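Local coordinates for glycosyl hydrolases family 31 family protein (Aspergillus niger, PDB 6DRU) that catalyses the release of alpha-xylose from the non-reducing terminal glucose of xyloglucan oligosaccharides, as an alpha-xylosidase of glycosyl hydrolase family 31, at residues T489-V499 with Y537-W547. Sequence-based numbering, arbitrary orientation.
With NAG (2-acetamido-2-deoxy-beta-D-glucopyranose), chain E.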
ATOM      1  N   THR A 489     -23.772  -5.422  30.685  1.00 60.36           N
ATOM      2  CA  THR A 489     -23.701  -5.036  32.086  1.00 65.63           C
ATOM      3  C   THR A 489     -25.027  -5.316  32.784  1.00 70.32           C
ATOM      4  O   THR A 489     -26.102  -5.193  32.191  1.00 62.14           O
ATOM      5  CB  THR A 489     -23.337  -3.557  32.232  1.00 62.78           C
ATOM      6  OG1 THR A 489     -24.111  -2.778  31.314  1.00 69.30           O
ATOM      7  CG2 THR A 489     -21.857  -3.344  31.952  1.00 67.99           C
ATOM      8  N   SER A 490     -24.941  -5.704  34.055  1.00 68.70           N
ATOM      9  CA  SER A 490     -26.125  -6.055  34.843  1.00 60.53           C
ATOM     10  C   SER A 490     -26.696  -4.800  35.506  1.00 61.05           C
ATOM     11  O   SER A 490     -26.571  -4.570  36.710  1.00 60.13           O
ATOM     12  CB  SER A 490     -25.781  -7.128  35.867  1.00 59.27           C
ATOM     13  OG  SER A 490     -25.349  -8.320  35.235  1.00 62.74           O
ATOM     14  N   VAL A 491     -27.341  -3.977  34.679  1.00 60.30           N
ATOM     15  CA  VAL A 491     -28.027  -2.772  35.128  1.00 57.41           C
ATOM     16  C   VAL A 491     -29.361  -2.683  34.398  1.00 65.19           C
ATOM     17  O   VAL A 491     -29.633  -3.428  33.455  1.00 56.30           O
ATOM     18  CB  VAL A 491     -27.199  -1.492  34.890  1.00 57.37           C
ATOM     19  CG1 VAL A 491     -26.009  -1.442  35.832  1.00 52.94           C
ATOM     20  CG2 VAL A 491     -26.749  -1.410  33.441  1.00 61.72           C
ATOM     21  N   TRP A 492     -30.200  -1.746  34.851  1.00 72.49           N
ATOM     22  CA  TRP A 492     -31.551  -1.635  34.309  1.00 67.75           C
ATOM     23  C   TRP A 492     -31.541  -1.158  32.862  1.00 63.35           C
ATOM     24  O   TRP A 492     -32.302  -1.671  32.033  1.00 66.77           O
ATOM     25  CB  TRP A 492     -32.393  -0.703  35.178  1.00 68.91           C
ATOM     26  CG  TRP A 492     -32.859  -1.346  36.439  1.00 62.93           C
ATOM     27  CD1 TRP A 492     -32.339  -1.181  37.688  1.00 69.60           C
ATOM     28  CD2 TRP A 492     -33.942  -2.274  36.574  1.00 60.02           C
ATOM     29  NE1 TRP A 492     -33.034  -1.946  38.595  1.00 73.20           N
ATOM     30  CE2 TRP A 492     -34.023  -2.627  37.935  1.00 62.38           C
ATOM     31  CE3 TRP A 492     -34.855  -2.838  35.675  1.00 61.86           C
ATOM     32  CZ2 TRP A 492     -34.978  -3.518  38.420  1.00 64.07           C
ATOM     33  CZ3 TRP A 492     -35.800  -3.724  36.158  1.00 64.19           C
ATOM     34  CH2 TRP A 492     -35.855  -4.054  37.517  1.00 68.24           C
ATOM     35  N   ASP A 493     -30.691  -0.180  32.540  1.00 53.32           N
ATOM     36  CA  ASP A 493     -30.670   0.361  31.186  1.00 60.18           C
ATOM     37  C   ASP A 493     -30.308  -0.706  30.161  1.00 63.32           C
ATOM     38  O   ASP A 493     -30.804  -0.671  29.028  1.00 58.66           O
ATOM     39  CB  ASP A 493     -29.692   1.534  31.103  1.00 61.64           C
ATOM     40  CG  ASP A 493     -29.723   2.225  29.752  1.00 82.50           C
ATOM     41  OD1 ASP A 493     -30.829   2.420  29.203  1.00 80.95           O
ATOM     42  OD2 ASP A 493     -28.640   2.580  29.241  1.00 85.73           O
ATOM     43  N   THR A 494     -29.454  -1.660  30.538  1.00 62.42           N
ATOM     44  CA  THR A 494     -29.053  -2.707  29.605  1.00 61.67           C
ATOM     45  C   THR A 494     -30.235  -3.582  29.209  1.00 64.25           C
ATOM     46  O   THR A 494     -30.369  -3.969  28.042  1.00 62.32           O
ATOM     47  CB  THR A 494     -27.942  -3.556  30.219  1.00 54.11           C
ATOM     48  OG1 THR A 494     -26.778  -2.747  30.431  1.00 58.62           O
ATOM     49  CG2 THR A 494     -27.589  -4.712  29.311  1.00 52.41           C
ATOM     50  N   LEU A 495     -31.107  -3.902  30.166  1.00 64.21           N
ATOM     51  CA  LEU A 495     -32.257  -4.743  29.856  1.00 62.93           C
ATOM     52  C   LEU A 495     -33.153  -4.098  28.806  1.00 62.13           C
ATOM     53  O   LEU A 495     -33.733  -4.799  27.969  1.00 58.45           O
ATOM     54  CB  LEU A 495     -33.043  -5.036  31.134  1.00 55.65           C
ATOM     55  CG  LEU A 495     -34.456  -5.603  30.992  1.00 59.42           C
ATOM     56  CD1 LEU A 495     -34.407  -7.029  30.485  1.00 61.08           C
ATOM     57  CD2 LEU A 495     -35.191  -5.530  32.318  1.00 71.21           C
ATOM     58  N   ALA A 496     -33.259  -2.766  28.819  1.00 62.67           N
ATOM     59  CA  ALA A 496     -34.097  -2.080  27.843  1.00 66.10           C
ATOM     60  C   ALA A 496     -33.486  -2.097  26.446  1.00 67.98           C
ATOM     61  O   ALA A 496     -34.220  -2.155  25.452  1.00 65.11           O
ATOM     62  CB  ALA A 496     -34.349  -0.640  28.290  1.00 54.53           C
ATOM     63  N   VAL A 497     -32.156  -2.045  26.343  1.00 70.33           N
ATOM     64  CA  VAL A 497     -31.530  -1.979  25.026  1.00 70.58           C
ATOM     65  C   VAL A 497     -31.456  -3.345  24.352  1.00 66.12           C
ATOM     66  O   VAL A 497     -31.370  -3.411  23.120  1.00 65.51           O
ATOM     67  CB  VAL A 497     -30.135  -1.334  25.102  1.00 57.72           C
ATOM     68  CG1 VAL A 497     -30.196  -0.032  25.889  1.00 55.66           C
ATOM     69  CG2 VAL A 497     -29.124  -2.283  25.704  1.00 58.92           C
ATOM     70  N   GLN A 498     -31.477  -4.438  25.122  1.00 58.99           N
ATOM     71  CA  GLN A 498     -31.358  -5.764  24.524  1.00 57.92           C
ATOM     72  C   GLN A 498     -32.531  -6.076  23.606  1.00 66.27           C
ATOM     73  O   GLN A 498     -32.375  -6.836  22.643  1.00 67.47           O
ATOM     74  CB  GLN A 498     -31.257  -6.835  25.611  1.00 62.91           C
ATOM     75  CG  GLN A 498     -30.037  -6.714  26.499  1.00 62.67           C
ATOM     76  CD  GLN A 498     -28.767  -6.491  25.706  1.00 73.00           C
ATOM     77  OE1 GLN A 498     -28.356  -7.343  24.920  1.00 82.74           O
ATOM     78  NE2 GLN A 498     -28.136  -5.342  25.910  1.00 73.38           N
ATOM     79  N   VAL A 499     -33.706  -5.511  23.889  1.00 66.63           N
ATOM     80  CA  VAL A 499     -34.895  -5.819  23.097  1.00 67.43           C
ATOM     81  C   VAL A 499     -34.709  -5.356  21.657  1.00 66.26           C
ATOM     82  O   VAL A 499     -34.962  -6.106  20.707  1.00 63.52           O
ATOM     83  CB  VAL A 499     -36.145  -5.188  23.734  1.00 70.09           C
ATOM     84  CG1 VAL A 499     -37.394  -5.608  22.974  1.00 66.43           C
ATOM     85  CG2 VAL A 499     -36.244  -5.575  25.199  1.00 65.80           C
ATOM     86  N   TYR A 537     -30.450  -6.013  43.021  1.00 64.03           N
ATOM     87  CA  TYR A 537     -30.210  -6.850  41.853  1.00 63.28           C
ATOM     88  C   TYR A 537     -31.177  -8.023  41.777  1.00 63.38           C
ATOM     89  O   TYR A 537     -31.491  -8.490  40.675  1.00 68.92           O
ATOM     90  CB  TYR A 537     -28.772  -7.372  41.844  1.00 62.19           C
ATOM     91  CG  TYR A 537     -28.493  -8.236  40.639  1.00 62.34           C
ATOM     92  CD1 TYR A 537     -28.431  -7.681  39.368  1.00 61.22           C
ATOM     93  CD2 TYR A 537     -28.332  -9.610  40.765  1.00 61.69           C
ATOM     94  CE1 TYR A 537     -28.193  -8.464  38.260  1.00 62.27           C
ATOM     95  CE2 TYR A 537     -28.095 -10.402  39.660  1.00 58.79           C
ATOM     96  CZ  TYR A 537     -28.027  -9.821  38.412  1.00 58.33           C
ATOM     97  OH  TYR A 537     -27.792 -10.601  37.306  1.00 70.86           O
ATOM     98  N   ARG A 538     -31.645  -8.523  42.922  1.00 61.48           N
ATOM     99  CA  ARG A 538     -32.666  -9.564  42.902  1.00 62.22           C
ATOM    100  C   ARG A 538     -33.907  -9.100  42.149  1.00 69.57           C
ATOM    101  O   ARG A 538     -34.539  -9.886  41.433  1.00 64.21           O
ATOM    102  CB  ARG A 538     -33.020  -9.979  44.329  1.00 66.74           C
ATOM    103  CG  ARG A 538     -32.019 -10.925  44.964  1.00 59.75           C
ATOM    104  CD  ARG A 538     -32.195 -10.969  46.468  1.00 59.52           C
ATOM    105  NE  ARG A 538     -31.549 -12.135  47.059  1.00 70.62           N
ATOM    106  CZ  ARG A 538     -31.582 -12.429  48.354  1.00 69.68           C
ATOM    107  NH1 ARG A 538     -32.228 -11.636  49.197  1.00 73.07           N
ATOM    108  NH2 ARG A 538     -30.969 -13.514  48.807  1.00 79.32           N
ATOM    109  N   GLU A 539     -34.271  -7.825  42.300  1.00 59.19           N
ATOM    110  CA  GLU A 539     -35.389  -7.278  41.536  1.00 63.74           C
ATOM    111  C   GLU A 539     -35.081  -7.274  40.045  1.00 68.39           C
ATOM    112  O   GLU A 539     -35.900  -7.708  39.226  1.00 57.65           O
ATOM    113  CB  GLU A 539     -35.712  -5.864  42.021  1.00 68.17           C
ATOM    114  CG  GLU A 539     -36.879  -5.211  41.299  1.00 66.51           C
ATOM    115  CD  GLU A 539     -36.974  -3.723  41.570  1.00 78.82           C
ATOM    116  OE1 GLU A 539     -36.022  -3.163  42.155  1.00 74.58           O
ATOM    117  OE2 GLU A 539     -37.999  -3.112  41.200  1.00 84.62           O
ATOM    118  N   LEU A 540     -33.891  -6.792  39.675  1.00 68.61           N
ATOM    119  CA  LEU A 540     -33.505  -6.741  38.268  1.00 60.32           C
ATOM    120  C   LEU A 540     -33.478  -8.129  37.643  1.00 62.07           C
ATOM    121  O   LEU A 540     -33.951  -8.318  36.515  1.00 59.62           O
ATOM    122  CB  LEU A 540     -32.143  -6.062  38.123  1.00 58.91           C
ATOM    123  CG  LEU A 540     -31.539  -6.038  36.717  1.00 61.77           C
ATOM    124  CD1 LEU A 540     -32.492  -5.401  35.715  1.00 57.15           C
ATOM    125  CD2 LEU A 540     -30.202  -5.312  36.727  1.00 63.07           C
ATOM    126  N   TYR A 541     -32.925  -9.115  38.354  1.00 56.82           N
ATOM    127  CA  TYR A 541     -32.808 -10.452  37.784  1.00 52.17           C
ATOM    128  C   TYR A 541     -34.176 -11.076  37.536  1.00 63.05           C
ATOM    129  O   TYR A 541     -34.393 -11.719  36.503  1.00 61.29           O
ATOM    130  CB  TYR A 541     -31.974 -11.351  38.696  1.00 50.19           C
ATOM    131  CG  TYR A 541     -31.825 -12.753  38.151  1.00 57.05           C
ATOM    132  CD1 TYR A 541     -30.903 -13.034  37.152  1.00 58.19           C
ATOM    133  CD2 TYR A 541     -32.616 -13.794  38.622  1.00 59.76           C
ATOM    134  CE1 TYR A 541     -30.768 -14.310  36.643  1.00 60.12           C
ATOM    135  CE2 TYR A 541     -32.489 -15.073  38.118  1.00 58.12           C
ATOM    136  CZ  TYR A 541     -31.562 -15.325  37.129  1.00 59.17           C
ATOM    137  OH  TYR A 541     -31.426 -16.597  36.622  1.00 61.14           O
ATOM    138  N   VAL A 542     -35.111 -10.903  38.473  1.00 65.18           N
ATOM    139  CA  VAL A 542     -36.429 -11.510  38.315  1.00 60.18           C
ATOM    140  C   VAL A 542     -37.173 -10.872  37.148  1.00 62.79           C
ATOM    141  O   VAL A 542     -37.868 -11.557  36.388  1.00 57.22           O
ATOM    142  CB  VAL A 542     -37.221 -11.409  39.631  1.00 60.19           C
ATOM    143  CG1 VAL A 542     -38.674 -11.793  39.412  1.00 62.81           C
ATOM    144  CG2 VAL A 542     -36.592 -12.307  40.686  1.00 56.27           C
ATOM    145  N   ARG A 543     -37.029  -9.555  36.976  1.00 59.76           N
ATOM    146  CA  ARG A 543     -37.577  -8.904  35.791  1.00 60.15           C
ATOM    147  C   ARG A 543     -36.932  -9.447  34.523  1.00 67.31           C
ATOM    148  O   ARG A 543     -37.616  -9.704  33.524  1.00 66.56           O
ATOM    149  CB  ARG A 543     -37.379  -7.391  35.882  1.00 68.72           C
ATOM    150  CG  ARG A 543     -38.133  -6.714  37.014  1.00 66.15           C
ATOM    151  CD  ARG A 543     -39.633  -6.785  36.798  1.00 61.93           C
ATOM    152  NE  ARG A 543     -40.342  -5.834  37.645  1.00 66.57           N
ATOM    153  CZ  ARG A 543     -41.663  -5.695  37.665  1.00 68.39           C
ATOM    154  NH1 ARG A 543     -42.422  -6.447  36.881  1.00 67.39           N
ATOM    155  NH2 ARG A 543     -42.225  -4.801  38.468  1.00 59.53           N
ATOM    156  N   TRP A 544     -35.610  -9.631  34.548  1.00 69.57           N
ATOM    157  CA  TRP A 544     -34.885 -10.097  33.370  1.00 61.08           C
ATOM    158  C   TRP A 544     -35.211 -11.555  33.063  1.00 59.38           C
ATOM    159  O   TRP A 544     -35.474 -11.913  31.909  1.00 59.25           O
ATOM    160  CB  TRP A 544     -33.385  -9.906  33.591  1.00 61.10           C
ATOM    161  CG  TRP A 544     -32.587  -9.668  32.348  1.00 59.89           C
ATOM    162  CD1 TRP A 544     -32.740 -10.283  31.140  1.00 66.89           C
ATOM    163  CD2 TRP A 544     -31.500  -8.748  32.195  1.00 59.58           C
ATOM    164  NE1 TRP A 544     -31.816  -9.802  30.244  1.00 62.59           N
ATOM    165  CE2 TRP A 544     -31.043  -8.858  30.868  1.00 63.02           C
ATOM    166  CE3 TRP A 544     -30.869  -7.841  33.053  1.00 61.93           C
ATOM    167  CZ2 TRP A 544     -29.986  -8.096  30.378  1.00 72.03           C
ATOM    168  CZ3 TRP A 544     -29.819  -7.086  32.565  1.00 62.65           C
ATOM    169  CH2 TRP A 544     -29.389  -7.217  31.241  1.00 63.22           C
ATOM    170  N   LEU A 545     -35.186 -12.413  34.088  1.00 65.15           N
ATOM    171  CA  LEU A 545     -35.486 -13.829  33.892  1.00 53.34           C
ATOM    172  C   LEU A 545     -36.898 -14.027  33.357  1.00 59.72           C
ATOM    173  O   LEU A 545     -37.144 -14.936  32.555  1.00 62.04           O
ATOM    174  CB  LEU A 545     -35.291 -14.584  35.210  1.00 56.03           C
ATOM    175  CG  LEU A 545     -35.250 -16.117  35.223  1.00 56.33           C
ATOM    176  CD1 LEU A 545     -36.644 -16.731  35.245  1.00 56.19           C
ATOM    177  CD2 LEU A 545     -34.454 -16.639  34.037  1.00 60.26           C
ATOM    178  N   ALA A 546     -37.841 -13.189  33.792  1.00 66.58           N
ATOM    179  CA  ALA A 546     -39.208 -13.290  33.294  1.00 64.54           C
ATOM    180  C   ALA A 546     -39.273 -13.003  31.799  1.00 67.73           C
ATOM    181  O   ALA A 546     -40.047 -13.634  31.070  1.00 64.13           O
ATOM    182  CB  ALA A 546     -40.120 -12.337  34.066  1.00 55.25           C
ATOM    183  N   TRP A 547     -38.460 -12.055  31.324  1.00 62.87           N
ATOM    184  CA  TRP A 547     -38.473 -11.711  29.905  1.00 58.32           C
ATOM    185  C   TRP A 547     -37.951 -12.858  29.051  1.00 69.25           C
ATOM    186  O   TRP A 547     -38.469 -13.109  27.956  1.00 66.94           O
ATOM    187  CB  TRP A 547     -37.652 -10.446  29.665  1.00 57.08           C
ATOM    188  CG  TRP A 547     -37.503 -10.102  28.216  1.00 61.12           C
ATOM    189  CD1 TRP A 547     -38.475 -10.142  27.259  1.00 68.52           C
ATOM    190  CD2 TRP A 547     -36.307  -9.674  27.554  1.00 59.87           C
ATOM    191  NE1 TRP A 547     -37.961  -9.760  26.043  1.00 66.31           N
ATOM    192  CE2 TRP A 547     -36.631  -9.469  26.198  1.00 67.72           C
ATOM    193  CE3 TRP A 547     -34.995  -9.444  27.976  1.00 57.25           C
ATOM    194  CZ2 TRP A 547     -35.691  -9.044  25.263  1.00 63.49           C
ATOM    195  CZ3 TRP A 547     -34.063  -9.022  27.047  1.00 70.43           C
ATOM    196  CH2 TRP A 547     -34.415  -8.826  25.706  1.00 71.32           C
TER
HETATM  197  C1  NAG E   2     -31.737   6.074  27.885  1.00 71.97           C
HETATM  198  C2  NAG E   2     -30.814   7.215  27.512  1.00 67.70           C
HETATM  199  C3  NAG E   2     -29.469   7.081  28.127  1.00 68.21           C
HETATM  200  C4  NAG E   2     -29.571   6.786  29.607  1.00 67.95           C
HETATM  201  C5  NAG E   2     -30.498   5.616  29.844  1.00 69.52           C
HETATM  202  C6  NAG E   2     -30.654   5.378  31.331  1.00 77.51           C
HETATM  203  C7  NAG E   2     -31.227   8.331  25.353  1.00 77.39           C
HETATM  204  C8  NAG E   2     -31.068   8.364  23.848  1.00 73.75           C
HETATM  205  N2  NAG E   2     -30.674   7.259  26.099  1.00 83.67           N
HETATM  206  O3  NAG E   2     -28.731   8.256  27.883  1.00 64.57           O
HETATM  207  O4  NAG E   2     -28.294   6.470  30.105  1.00 65.05           O
HETATM  208  O5  NAG E   2     -31.754   5.895  29.279  1.00 77.60           O
HETATM  209  O6  NAG E   2     -31.181   6.535  31.941  1.00 97.75           O
HETATM  210  O7  NAG E   2     -31.830   9.218  25.922  1.00 70.77           O
HETATM  211  O   HOH W   1     -33.067  -2.263  41.564  1.00 56.48           O
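One leucine from each of two neighbouring helices sets a methyl over a tryptophan of the other: CD1 of Leu-540 lies 3.5 Å from the centroid of the six-membered ring of Trp-492, and CD1 of Leu-495 lies 3.6 Å from that of the five-membered ring of Trp-544, only 4° off its normal. The segments 492-499 and 537-547 of the two helices run almost parallel, 12° apart, and this reciprocal CH-pi pairing illustrates how bulky indoles bridge axes 10.9 Å apart. The CB of Trp-492 points away from the partner helix, yet CG set anti to the carbonyl carbon (chi1 -77°) brings the indole back across it, where CG of Arg-543 meets the ring edge 3.5 Å from CH2. In the plane of the same indole, a water accepts from NE1 at 3.0 Å and donates to OE1 of Glu-539, whose OE2 is hydrogen-bonded to the backbone N of Asn-658. Further along, CD1 of Leu-495 also touches CE3 of Trp-547, while CG2 of Val-499 packs 3.5 Å from CZ2 of that ring. Trp-547 in turn hydrogen-bonds Tyr-643 through NE1. At the other end, Ser-490 and Tyr-537 converge through their hydroxyls on the carbonyl of Gly-518. The contact thus joins two helices within the TIM-barrel domain, the first beginning shortly after Asp-487, the probable proton donor. Its chemistry implies cohesion through dispersion and CH-pi contacts, with the polar ends of Trp-492, Trp-547, Ser-490 and Tyr-537 satisfied by a water or by residues outside the two helices.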